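Local coordinates for HD domain protein (Enterococcus faecalis, PDB 4LRL) that probably hydrolyses deoxynucleoside triphosphates as an HD-domain triphosphohydrolase under allosteric control by bound dGTP and other nucleotides, at residues C[276-281]-C[345-350]; C[73-78]-C[139-144]; C[38-43]-C[48-53]. One frame throughout, in Å; residues are numbered along the deposited sequence.

In the fold
Interaction 3 comes first along the chain, in the hairpin of strands 33-42 and 46-52; interaction 2 follows, and it closes before interaction 1 opens in the HD-associated region. Interactions 1 and 2 are neighbours, their centres about 11 Å apart: helix 270-291, which carries segment 276-281, packs on Tyr141 and Thr144, and Arg350 is bonded to Phe78. Both reach the same dGTP. Interaction 3 stands apart, its centre about 37 Å from that of interaction 1 and about 27 Å from that of interaction 2, and holds a different dGTP. Each of these nucleotides is also bound by a second subunit, so the segments of all three contacts border composite nucleotide sites between subunits of the tetramer.

Interaction 1 (C[276-281]-C[345-350]); sequences EVILDH and KRFLMR. With DGT (2'-deoxyguanosine-5'-triphosphate), chain R.
Ile278 and Leu279 of helix 270-291 receive Phe347 near the C-terminal end of helix 338-348, a helix-helix contact in the HD-associated region made through apolar side-chain atoms. Ile278 comes first. Its CG2 branch lies at the edge of the Phe347 ring, near the ring plane, and touches Phe347 CB at 3.9 Å; the same methyl rests on CB of Arg346 at the start of that side chain. The guanidinium of Arg346 is engaged in salt bridges with Asp342 of its own helix and with Glu447.

Leu279 follows and takes a face of the ring. Its CG stands opposite the backbone N (chi1 174°), and the branch that continues to CD1 sits over the phenyl face, 4.2 Å from the ring centroid and 18° off the normal, in a CH-pi contact. Leu279 CB presses on CE1 of Phe347 at 3.6 Å. Phe78 adds an edge-to-face ring contact with Phe347, so the aromatic ring is held from several sides.

Three residues further on, past the helix end, Arg350 adopts positive phi and sends an extended side chain into the dGTP pocket. One face of its guanidinium lies against the guanine base, while NE bonds to the carbonyl O of Phe78. Of its terminal nitrogens, NH1 donates to O5' at 2.9 Å and only weakly to O1A of the alpha-phosphate, which NH2 reaches at 2.7 Å with an N-H...O angle of 167°.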
loop_
_atom_site.group_PDB
_atom_site.type_symbol
_atom_site.label_atom_id
_atom_site.label_comp_id
_atom_site.label_asym_id
_atom_site.label_seq_id
_atom_site.Cartn_x
_atom_site.Cartn_y
_atom_site.Cartn_z
ATOM N N GLU C 276 3.551 -27.348 14.329
ATOM C CA GLU C 276 2.300 -27.902 14.798
ATOM C C GLU C 276 2.452 -29.388 15.136
ATOM O O GLU C 276 1.918 -29.856 16.148
ATOM C CB GLU C 276 1.210 -27.681 13.753
ATOM C CG GLU C 276 -0.189 -27.925 14.266
ATOM C CD GLU C 276 -0.590 -29.401 14.243
ATOM O OE1 GLU C 276 -1.432 -29.798 15.086
ATOM O OE2 GLU C 276 -0.074 -30.162 13.385
ATOM N N VAL C 277 3.186 -30.123 14.301
ATOM C CA VAL C 277 3.482 -31.523 14.577
ATOM C C VAL C 277 4.208 -31.675 15.915
ATOM O O VAL C 277 3.879 -32.567 16.690
ATOM C CB VAL C 277 4.270 -32.218 13.413
ATOM C CG1 VAL C 277 4.813 -33.565 13.857
ATOM C CG2 VAL C 277 3.376 -32.413 12.189
ATOM N N ILE C 278 5.170 -30.796 16.197
ATOM C CA ILE C 278 5.892 -30.837 17.468
ATOM C C ILE C 278 4.969 -30.532 18.650
ATOM O O ILE C 278 4.995 -31.233 19.662
ATOM C CB ILE C 278 7.128 -29.913 17.448
ATOM C CG1 ILE C 278 8.291 -30.653 16.793
ATOM C CG2 ILE C 278 7.530 -29.467 18.871
ATOM C CD1 ILE C 278 9.184 -29.754 16.030
ATOM N N LEU C 279 4.144 -29.502 18.509
ATOM C CA LEU C 279 3.142 -29.188 19.512
ATOM C C LEU C 279 2.195 -30.383 19.755
ATOM O O LEU C 279 1.885 -30.710 20.903
ATOM C CB LEU C 279 2.344 -27.955 19.091
ATOM C CG LEU C 279 1.143 -27.507 19.928
ATOM C CD1 LEU C 279 1.574 -27.061 21.325
ATOM C CD2 LEU C 279 0.426 -26.371 19.208
ATOM N N ASP C 280 1.752 -31.023 18.675
ATOM C CA ASP C 280 0.811 -32.138 18.766
ATOM C C ASP C 280 1.412 -33.248 19.615
ATOM O O ASP C 280 0.792 -33.730 20.563
ATOM C CB ASP C 280 0.434 -32.642 17.361
ATOM C CG ASP C 280 -0.538 -33.824 17.387
ATOM O OD1 ASP C 280 -1.725 -33.627 17.077
ATOM O OD2 ASP C 280 -0.129 -34.959 17.710
ATOM N N HIS C 281 2.639 -33.626 19.281
ATOM C CA HIS C 281 3.298 -34.747 19.926
ATOM C C HIS C 281 3.717 -34.418 21.353
ATOM O O HIS C 281 3.700 -35.287 22.234
ATOM C CB HIS C 281 4.490 -35.181 19.089
ATOM C CG HIS C 281 4.109 -35.817 17.789
ATOM N ND1 HIS C 281 5.034 -36.137 16.820
ATOM C CD2 HIS C 281 2.901 -36.199 17.303
ATOM C CE1 HIS C 281 4.415 -36.708 15.800
ATOM N NE2 HIS C 281 3.120 -36.755 16.066
ATOM N N LYS C 345 11.420 -28.081 24.351
ATOM C CA LYS C 345 12.500 -27.215 23.878
ATOM C C LYS C 345 12.316 -26.887 22.386
ATOM O O LYS C 345 12.461 -25.727 21.976
ATOM C CB LYS C 345 13.885 -27.826 24.154
ATOM C CG LYS C 345 15.028 -26.849 23.919
ATOM C CD LYS C 345 16.308 -27.233 24.673
ATOM C CE LYS C 345 17.229 -26.001 24.848
ATOM N NZ LYS C 345 18.475 -26.247 25.665
ATOM N N ARG C 346 11.960 -27.897 21.592
ATOM C CA ARG C 346 11.783 -27.701 20.145
ATOM C C ARG C 346 10.681 -26.709 19.808
ATOM O O ARG C 346 10.807 -25.962 18.840
ATOM C CB ARG C 346 11.595 -29.033 19.407
ATOM C CG ARG C 346 12.854 -29.895 19.461
ATOM C CD ARG C 346 12.644 -31.320 18.948
ATOM N NE ARG C 346 13.312 -31.497 17.664
ATOM C CZ ARG C 346 14.444 -32.161 17.482
ATOM N NH1 ARG C 346 15.052 -32.754 18.500
ATOM N NH2 ARG C 346 14.960 -32.254 16.269
ATOM N N PHE C 347 9.626 -26.688 20.625
ATOM C CA PHE C 347 8.531 -25.736 20.451
ATOM C C PHE C 347 8.840 -24.332 20.955
ATOM O O PHE C 347 8.477 -23.347 20.313
ATOM C CB PHE C 347 7.234 -26.224 21.105
ATOM C CG PHE C 347 6.030 -25.410 20.713
ATOM C CD1 PHE C 347 5.362 -25.668 19.521
ATOM C CD2 PHE C 347 5.577 -24.367 21.526
ATOM C CE1 PHE C 347 4.251 -24.905 19.149
ATOM C CE2 PHE C 347 4.463 -23.596 21.164
ATOM C CZ PHE C 347 3.803 -23.861 19.980
ATOM N N LEU C 348 9.490 -24.228 22.107
ATOM C CA LEU C 348 9.858 -22.912 22.625
ATOM C C LEU C 348 10.972 -22.255 21.819
ATOM O O LEU C 348 10.962 -21.041 21.632
ATOM C CB LEU C 348 10.244 -22.994 24.103
ATOM C CG LEU C 348 9.109 -23.355 25.066
ATOM C CD1 LEU C 348 9.700 -23.803 26.405
ATOM C CD2 LEU C 348 8.088 -22.210 25.245
ATOM N N MET C 349 11.911 -23.068 21.338
ATOM C CA MET C 349 13.132 -22.581 20.668
ATOM C C MET C 349 13.059 -22.588 19.121
ATOM O O MET C 349 14.030 -22.211 18.450
ATOM C CB MET C 349 14.365 -23.385 21.142
ATOM C CG MET C 349 14.637 -23.387 22.661
ATOM S SD MET C 349 14.186 -21.842 23.462
ATOM C CE MET C 349 14.562 -22.173 25.189
ATOM N N ARG C 350 11.909 -23.016 18.579
ATOM C CA ARG C 350 11.651 -23.101 17.133
ATOM C C ARG C 350 12.587 -24.074 16.417
ATOM O O ARG C 350 13.536 -23.667 15.746
ATOM C CB ARG C 350 11.653 -21.710 16.463
ATOM C CG ARG C 350 11.108 -21.702 15.028
ATOM C CD ARG C 350 11.348 -20.375 14.322
ATOM N NE ARG C 350 10.794 -20.319 12.962
ATOM C CZ ARG C 350 11.317 -20.916 11.885
ATOM N NH1 ARG C 350 10.726 -20.784 10.707
ATOM N NH2 ARG C 350 12.411 -21.667 11.973
HETATM P PG DGT R . 16.620 -23.875 5.854
HETATM O O1G DGT R . 16.366 -23.205 4.515
HETATM O O2G DGT R . 17.341 -25.212 5.738
HETATM O O3G DGT R . 17.177 -22.946 6.921
HETATM O O3B DGT R . 15.185 -24.302 6.465
HETATM P PB DGT R . 13.794 -23.745 5.907
HETATM O O1B DGT R . 13.099 -24.852 5.160
HETATM O O2B DGT R . 14.005 -22.405 5.246
HETATM O O3A DGT R . 12.980 -23.501 7.266
HETATM P PA DGT R . 13.224 -22.309 8.311
HETATM O O1A DGT R . 13.063 -22.913 9.677
HETATM O O2A DGT R . 14.442 -21.492 8.026
HETATM O "O5'" DGT R . 11.927 -21.377 8.083
HETATM C "C5'" DGT R . 11.470 -20.965 6.799
HETATM C "C4'" DGT R . 11.152 -19.472 6.806
HETATM O "O4'" DGT R . 10.465 -19.041 7.993
HETATM C "C3'" DGT R . 12.432 -18.647 6.806
HETATM O "O3'" DGT R . 13.059 -18.605 5.512
HETATM C "C2'" DGT R . 11.962 -17.301 7.343
HETATM C "C1'" DGT R . 10.746 -17.650 8.204
HETATM N N9 DGT R . 10.982 -17.377 9.643
HETATM C C8 DGT R . 10.181 -16.631 10.430
HETATM N N7 DGT R . 10.645 -16.563 11.708
HETATM C C5 DGT R . 11.777 -17.289 11.746
HETATM C C6 DGT R . 12.800 -17.638 12.772
HETATM O O6 DGT R . 12.732 -17.256 13.957
HETATM N N1 DGT R . 13.818 -18.408 12.411
HETATM C C2 DGT R . 13.976 -18.863 11.163
HETATM N N2 DGT R . 15.056 -19.631 10.918
HETATM N N3 DGT R . 13.091 -18.598 10.163
HETATM C C4 DGT R . 11.993 -17.821 10.389
#

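Interaction 2 (C[73-78]-C[139-144]). With DGT (2'-deoxyguanosine-5'-triphosphate), chain R.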
loop_
_atom_site.group_PDB
_atom_site.type_symbol
_atom_site.label_atom_id
_atom_site.label_comp_id
_atom_site.label_asym_id
_atom_site.label_seq_id
_atom_site.Cartn_x
_atom_site.Cartn_y
_atom_site.Cartn_z
ATOM N N LEU C 73 -3.625 -17.467 14.334
ATOM C CA LEU C 73 -3.063 -18.387 13.341
ATOM C C LEU C 73 -2.198 -19.499 13.918
ATOM O O LEU C 73 -1.578 -20.289 13.174
ATOM C CB LEU C 73 -2.339 -17.626 12.240
ATOM C CG LEU C 73 -3.225 -17.048 11.141
ATOM C CD1 LEU C 73 -2.327 -16.404 10.097
ATOM C CD2 LEU C 73 -4.131 -18.118 10.525
ATOM N N GLY C 74 -2.192 -19.572 15.243
ATOM C CA GLY C 74 -1.506 -20.639 15.962
ATOM C C GLY C 74 -0.019 -20.620 15.699
ATOM O O GLY C 74 0.705 -19.774 16.224
ATOM N N THR C 75 0.414 -21.539 14.851
ATOM C CA THR C 75 1.819 -21.779 14.607
ATOM C C THR C 75 2.349 -20.975 13.439
ATOM O O THR C 75 3.556 -20.947 13.212
ATOM C CB THR C 75 2.082 -23.268 14.321
ATOM O OG1 THR C 75 1.201 -23.712 13.286
ATOM C CG2 THR C 75 1.871 -24.119 15.591
ATOM N N SER C 76 1.461 -20.319 12.702
ATOM C CA SER C 76 1.871 -19.511 11.560
ATOM C C SER C 76 2.903 -18.430 11.880
ATOM O O SER C 76 3.706 -18.078 11.022
ATOM C CB SER C 76 0.671 -18.883 10.874
ATOM O OG SER C 76 0.174 -19.764 9.881
ATOM N N SER C 77 2.891 -17.920 13.105
ATOM C CA SER C 77 3.826 -16.874 13.496
ATOM C C SER C 77 5.284 -17.347 13.433
ATOM O O SER C 77 6.205 -16.539 13.393
ATOM C CB SER C 77 3.479 -16.334 14.884
ATOM O OG SER C 77 3.794 -17.276 15.902
ATOM N N PHE C 78 5.494 -18.657 13.409
ATOM C CA PHE C 78 6.855 -19.184 13.307
ATOM C C PHE C 78 7.436 -19.028 11.892
ATOM O O PHE C 78 8.664 -18.931 11.713
ATOM C CB PHE C 78 6.898 -20.639 13.761
ATOM C CG PHE C 78 6.699 -20.818 15.240
ATOM C CD1 PHE C 78 5.548 -21.415 15.729
ATOM C CD2 PHE C 78 7.675 -20.392 16.149
ATOM C CE1 PHE C 78 5.348 -21.594 17.112
ATOM C CE2 PHE C 78 7.491 -20.562 17.535
ATOM C CZ PHE C 78 6.320 -21.174 18.013
ATOM N N GLY C 139 -10.194 -22.505 21.841
ATOM C CA GLY C 139 -9.164 -22.465 22.876
ATOM C C GLY C 139 -7.801 -22.298 22.227
ATOM O O GLY C 139 -7.725 -22.066 21.023
ATOM N N PRO C 140 -6.712 -22.429 23.015
ATOM C CA PRO C 140 -5.363 -22.267 22.473
ATOM C C PRO C 140 -5.064 -23.316 21.406
ATOM O O PRO C 140 -5.489 -24.470 21.548
ATOM C CB PRO C 140 -4.469 -22.500 23.696
ATOM C CG PRO C 140 -5.301 -23.344 24.639
ATOM C CD PRO C 140 -6.691 -22.812 24.442
ATOM N N TYR C 141 -4.353 -22.912 20.347
ATOM C CA TYR C 141 -3.963 -23.810 19.252
ATOM C C TYR C 141 -5.090 -24.779 18.946
ATOM O O TYR C 141 -4.954 -26.004 19.090
ATOM C CB TYR C 141 -2.667 -24.557 19.593
ATOM C CG TYR C 141 -1.539 -23.617 19.953
ATOM C CD1 TYR C 141 -1.232 -23.360 21.280
ATOM C CD2 TYR C 141 -0.804 -22.956 18.961
ATOM C CE1 TYR C 141 -0.210 -22.493 21.620
ATOM C CE2 TYR C 141 0.223 -22.082 19.296
ATOM C CZ TYR C 141 0.508 -21.858 20.632
ATOM O OH TYR C 141 1.508 -21.004 20.996
ATOM N N SER C 142 -6.205 -24.195 18.526
ATOM C CA SER C 142 -7.490 -24.869 18.481
ATOM C C SER C 142 -7.446 -26.214 17.765
ATOM O O SER C 142 -7.909 -27.220 18.306
ATOM C CB SER C 142 -8.546 -23.935 17.883
ATOM O OG SER C 142 -9.626 -24.679 17.354
ATOM N N HIS C 143 -6.858 -26.239 16.571
ATOM C CA HIS C 143 -6.817 -27.465 15.761
ATOM C C HIS C 143 -6.028 -28.618 16.426
ATOM O O HIS C 143 -6.473 -29.771 16.419
ATOM C CB HIS C 143 -6.274 -27.170 14.351
ATOM C CG HIS C 143 -6.395 -28.329 13.411
ATOM N ND1 HIS C 143 -5.315 -29.104 13.041
ATOM C CD2 HIS C 143 -7.476 -28.872 12.800
ATOM C CE1 HIS C 143 -5.720 -30.061 12.224
ATOM N NE2 HIS C 143 -7.030 -29.947 12.066
ATOM N N THR C 144 -4.864 -28.291 16.991
ATOM C CA THR C 144 -4.023 -29.265 17.683
ATOM C C THR C 144 -4.713 -29.757 18.952
ATOM O O THR C 144 -4.723 -30.948 19.248
ATOM C CB THR C 144 -2.663 -28.651 18.063
ATOM O OG1 THR C 144 -2.084 -28.034 16.916
ATOM C CG2 THR C 144 -1.713 -29.708 18.585
HETATM P PG DGT R . 16.620 -23.875 5.854
HETATM O O1G DGT R . 16.366 -23.205 4.515
HETATM O O2G DGT R . 17.341 -25.212 5.738
HETATM O O3G DGT R . 17.177 -22.946 6.921
HETATM O O3B DGT R . 15.185 -24.302 6.465
HETATM P PB DGT R . 13.794 -23.745 5.907
HETATM O O1B DGT R . 13.099 -24.852 5.160
HETATM O O2B DGT R . 14.005 -22.405 5.246
HETATM O O3A DGT R . 12.980 -23.501 7.266
HETATM P PA DGT R . 13.224 -22.309 8.311
HETATM O O1A DGT R . 13.063 -22.913 9.677
HETATM O O2A DGT R . 14.442 -21.492 8.026
HETATM O "O5'" DGT R . 11.927 -21.377 8.083
HETATM C "C5'" DGT R . 11.470 -20.965 6.799
HETATM C "C4'" DGT R . 11.152 -19.472 6.806
HETATM O "O4'" DGT R . 10.465 -19.041 7.993
HETATM C "C3'" DGT R . 12.432 -18.647 6.806
HETATM O "O3'" DGT R . 13.059 -18.605 5.512
HETATM C "C2'" DGT R . 11.962 -17.301 7.343
HETATM C "C1'" DGT R . 10.746 -17.650 8.204
HETATM N N9 DGT R . 10.982 -17.377 9.643
HETATM C C8 DGT R . 10.181 -16.631 10.430
HETATM N N7 DGT R . 10.645 -16.563 11.708
HETATM C C5 DGT R . 11.777 -17.289 11.746
HETATM C C6 DGT R . 12.800 -17.638 12.772
HETATM O O6 DGT R . 12.732 -17.256 13.957
HETATM N N1 DGT R . 13.818 -18.408 12.411
HETATM C C2 DGT R . 13.976 -18.863 11.163
HETATM N N2 DGT R . 15.056 -19.631 10.918
HETATM N N3 DGT R . 13.091 -18.598 10.163
HETATM C C4 DGT R . 11.993 -17.821 10.389
#
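Tyr141 meets Gly74 and Thr75 with the CD2-CE2 bond of its ring, joining the loop between helices 62-65 and 87-108 to the N-terminus of helix 142-149 in the HD domain, where Tyr141 occupies the N-cap position. The contact is purely van der Waals. Ring atom CD2 of Tyr141 meets Gly74 CA at 3.9 Å, and CE2 lies at the same 3.9 Å from the carbonyl O of Gly74, so these two ring atoms run along the glycine backbone, obliquely. The methyl CG2 of Thr75 comes more loosely, 4.5 Å from Tyr141 CD2. With chi1 at -55°, CG of Tyr141 lies opposite its own carbonyl carbon, and the ring extends across to the loop. Leu279 packs on this ring as well, and Asp322 and Leu325 of helix 322-332 touch the tyrosine side chain.

Polar bonds fix both partners from outside. The hydroxyl of Tyr141 pairs with NZ of Lys71, just before the loop segment; OG1 of Thr75 bonds to the carbonyl O of Ser272, tying this turn to helix 270-291. Within the loop, Ser76 N bonds to Leu73 O and Phe78 N to Thr75 O, which keeps the chain tightly turned as it leads to the nucleotide. Leu73 and His143 bind dATP in another structure of this protein, so the contact lies between residues of that site. At the far end of the loop segment, Phe78 O approaches C8 of the dGTP base at 3.0 Å.

Interaction 3 (C[38-43]-C[48-53]). With DGT (2'-deoxyguanosine-5'-triphosphate), chain O.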
loop_
_atom_site.group_PDB
_atom_site.type_symbol
_atom_site.label_atom_id
_atom_site.label_comp_id
_atom_site.label_asym_id
_atom_site.label_seq_id
_atom_site.Cartn_x
_atom_site.Cartn_y
_atom_site.Cartn_z
ATOM N N LYS C 38 -18.928 4.363 19.798
ATOM C CA LYS C 38 -17.604 3.991 20.290
ATOM C C LYS C 38 -16.764 3.351 19.192
ATOM O O LYS C 38 -17.090 2.276 18.689
ATOM C CB LYS C 38 -17.708 3.048 21.488
ATOM C CG LYS C 38 -16.429 2.939 22.297
ATOM C CD LYS C 38 -16.640 2.035 23.481
ATOM C CE LYS C 38 -15.754 2.426 24.631
ATOM N NZ LYS C 38 -16.135 3.759 25.197
ATOM N N VAL C 39 -15.680 4.025 18.831
ATOM C CA VAL C 39 -14.808 3.554 17.761
ATOM C C VAL C 39 -13.545 2.889 18.308
ATOM O O VAL C 39 -12.911 3.382 19.255
ATOM C CB VAL C 39 -14.451 4.669 16.717
ATOM C CG1 VAL C 39 -15.698 5.134 15.966
ATOM C CG2 VAL C 39 -13.726 5.855 17.370
ATOM N N PHE C 40 -13.205 1.760 17.696
ATOM C CA PHE C 40 -12.021 1.008 18.050
ATOM C C PHE C 40 -11.064 1.064 16.866
ATOM O O PHE C 40 -11.409 0.662 15.755
ATOM C CB PHE C 40 -12.375 -0.452 18.343
ATOM C CG PHE C 40 -13.288 -0.653 19.531
ATOM C CD1 PHE C 40 -14.533 -0.028 19.600
ATOM C CD2 PHE C 40 -12.922 -1.511 20.559
ATOM C CE1 PHE C 40 -15.378 -0.231 20.684
ATOM C CE2 PHE C 40 -13.766 -1.726 21.642
ATOM C CZ PHE C 40 -14.992 -1.082 21.708
ATOM N N ARG C 41 -9.859 1.560 17.101
ATOM C CA ARG C 41 -8.863 1.572 16.051
ATOM C C ARG C 41 -8.535 0.135 15.643
ATOM O O ARG C 41 -8.301 -0.727 16.491
ATOM C CB ARG C 41 -7.619 2.323 16.517
ATOM C CG ARG C 41 -6.905 3.067 15.411
ATOM C CD ARG C 41 -7.802 4.124 14.768
ATOM N NE ARG C 41 -7.204 4.628 13.533
ATOM C CZ ARG C 41 -6.662 5.834 13.390
ATOM N NH1 ARG C 41 -6.674 6.704 14.387
ATOM N NH2 ARG C 41 -6.130 6.179 12.230
ATOM N N ASP C 42 -8.565 -0.116 14.339
ATOM C CA ASP C 42 -8.251 -1.415 13.786
ATOM C C ASP C 42 -7.397 -1.236 12.541
ATOM O O ASP C 42 -7.771 -0.513 11.629
ATOM C CB ASP C 42 -9.535 -2.174 13.439
ATOM C CG ASP C 42 -9.259 -3.573 12.921
ATOM O OD1 ASP C 42 -8.683 -4.380 13.664
ATOM O OD2 ASP C 42 -9.617 -3.879 11.768
ATOM N N PRO C 43 -6.236 -1.899 12.491
ATOM C CA PRO C 43 -5.348 -1.669 11.345
ATOM C C PRO C 43 -5.936 -2.139 10.008
ATOM O O PRO C 43 -5.535 -1.644 8.948
ATOM C CB PRO C 43 -4.085 -2.454 11.711
ATOM C CG PRO C 43 -4.522 -3.450 12.728
ATOM C CD PRO C 43 -5.652 -2.821 13.479
ATOM N N ILE C 48 -13.516 -0.014 14.120
ATOM C CA ILE C 48 -14.656 -0.838 14.494
ATOM C C ILE C 48 -15.657 0.121 15.144
ATOM O O ILE C 48 -15.286 0.891 16.035
ATOM C CB ILE C 48 -14.268 -1.964 15.497
ATOM C CG1 ILE C 48 -13.038 -2.777 15.026
ATOM C CG2 ILE C 48 -15.480 -2.865 15.833
ATOM C CD1 ILE C 48 -13.125 -3.420 13.633
ATOM N N HIS C 49 -16.909 0.090 14.683
ATOM C CA HIS C 49 -17.944 1.014 15.169
ATOM C C HIS C 49 -18.974 0.293 16.027
ATOM O O HIS C 49 -19.607 -0.666 15.566
ATOM C CB HIS C 49 -18.659 1.706 14.001
ATOM C CG HIS C 49 -17.753 2.503 13.112
ATOM N ND1 HIS C 49 -16.952 1.923 12.152
ATOM C CD2 HIS C 49 -17.535 3.835 13.025
ATOM C CE1 HIS C 49 -16.276 2.863 11.516
ATOM N NE2 HIS C 49 -16.607 4.031 12.032
ATOM N N VAL C 50 -19.155 0.769 17.259
ATOM C CA VAL C 50 -20.104 0.171 18.201
ATOM C C VAL C 50 -21.146 1.193 18.662
ATOM O O VAL C 50 -20.788 2.227 19.247
ATOM C CB VAL C 50 -19.373 -0.438 19.424
ATOM C CG1 VAL C 50 -20.374 -0.966 20.469
ATOM C CG2 VAL C 50 -18.413 -1.542 18.985
ATOM N N GLN C 51 -22.424 0.897 18.382
ATOM C CA GLN C 51 -23.567 1.740 18.785
ATOM C C GLN C 51 -24.464 1.105 19.844
ATOM O O GLN C 51 -25.120 1.818 20.597
ATOM C CB GLN C 51 -24.464 2.089 17.593
ATOM C CG GLN C 51 -23.872 3.050 16.593
ATOM C CD GLN C 51 -23.355 2.330 15.372
ATOM O OE1 GLN C 51 -24.100 2.079 14.421
ATOM N NE2 GLN C 51 -22.076 1.981 15.393
ATOM N N HIS C 52 -24.524 -0.224 19.877
ATOM C CA HIS C 52 -25.419 -0.927 20.796
ATOM C C HIS C 52 -24.743 -1.221 22.128
ATOM O O HIS C 52 -23.595 -1.671 22.163
ATOM C CB HIS C 52 -25.903 -2.243 20.182
ATOM C CG HIS C 52 -26.712 -2.071 18.935
ATOM N ND1 HIS C 52 -26.144 -1.995 17.678
ATOM C CD2 HIS C 52 -28.051 -1.967 18.750
ATOM C CE1 HIS C 52 -27.098 -1.850 16.774
ATOM N NE2 HIS C 52 -28.264 -1.828 17.399
ATOM N N GLN C 53 -25.472 -0.979 23.215
ATOM C CA GLN C 53 -25.038 -1.351 24.561
ATOM C C GLN C 53 -24.767 -2.858 24.671
ATOM O O GLN C 53 -23.817 -3.278 25.324
ATOM C CB GLN C 53 -26.091 -0.913 25.591
ATOM C CG GLN C 53 -25.659 -1.035 27.047
ATOM C CD GLN C 53 -24.490 -0.117 27.397
ATOM O OE1 GLN C 53 -24.631 1.107 27.429
ATOM N NE2 GLN C 53 -23.332 -0.711 27.673
HETATM P PG DGT O . -15.976 4.714 28.788
HETATM O O1G DGT O . -16.538 4.544 30.186
HETATM O O2G DGT O . -16.352 3.617 27.818
HETATM O O3G DGT O . -16.146 6.121 28.251
HETATM O O3B DGT O . -14.390 4.505 28.998
HETATM P PB DGT O . -13.317 5.100 27.954
HETATM O O1B DGT O . -13.988 5.338 26.626
HETATM O O2B DGT O . -12.585 6.238 28.632
HETATM O O3A DGT O . -12.254 3.884 27.838
HETATM P PA DGT O . -12.603 2.411 27.290
HETATM O O1A DGT O . -14.012 2.324 26.792
HETATM O O2A DGT O . -12.135 1.404 28.309
HETATM O "O5'" DGT O . -11.624 2.317 26.014
HETATM C "C5'" DGT O . -11.476 3.425 25.125
HETATM C "C4'" DGT O . -10.599 3.045 23.938
HETATM O "O4'" DGT O . -10.160 1.692 24.055
HETATM C "C3'" DGT O . -11.377 3.141 22.634
HETATM O "O3'" DGT O . -10.611 3.903 21.685
HETATM C "C2'" DGT O . -11.558 1.711 22.153
HETATM C "C1'" DGT O . -10.389 1.004 22.823
HETATM N N9 DGT O . -10.593 -0.445 23.085
HETATM C C8 DGT O . -9.853 -1.428 22.549
HETATM N N7 DGT O . -10.251 -2.647 22.981
HETATM C C5 DGT O . -11.274 -2.445 23.819
HETATM C C6 DGT O . -12.157 -3.309 24.625
HETATM O O6 DGT O . -12.002 -4.549 24.606
HETATM N N1 DGT O . -13.104 -2.714 25.365
HETATM C C2 DGT O . -13.273 -1.373 25.397
HETATM N N2 DGT O . -14.252 -0.849 26.167
HETATM N N3 DGT O . -12.492 -0.520 24.680
HETATM C C4 DGT O . -11.498 -0.994 23.887
#
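The Phe40 ring meets methyl CG2 of Val50 obliquely at its CE1 (3.7 Å) and has dGTP over one face, where C2' of the deoxyribose lies 3.8 Å above the ring plane and the base atom C4 comes to 3.3 Å from Phe40 CE2. At the ring edge, near its plane, lie Ile48 O of the facing strand and Lys38 O. The second flat group, the imidazole of His49, belongs to the other side of the sheet: methyl CG1 of Val39 touches its CD2 at 3.7 Å, the two side chains lying side by side and pointing the same way.

Backbone bonds tie the strands together. Lys38 and Val50, and likewise Phe40 and Ile48, form hydrogen-bonded antiparallel pairs, each joined by two bonds, with Val39 and His49 as the non-hydrogen-bonded pair between them. The bond from Phe40 N to Ile48 O measures 2.8 Å. Further along, Ile48 CD1 rests on CB of Asp42, whose carboxylate forms a salt bridge with Arg214 and a hydrogen bond with His81 of the second subunit.

Lys38 starts on the same face as Phe40 and brings NZ to the triphosphate. NZ donates to O1B at 3.0 Å and to O2G at 2.6 Å, bridging the beta- and gamma-phosphates, though the exact placing of the chain end is doubtful because CE sits too close to O1A. The arrangement is a beta hairpin that supplies one wall of a dGTP-binding site between subunits, to which Asn60, Gln65 and Arg68 of the same chain and Arg350 and Lys354 of the second subunit also contribute.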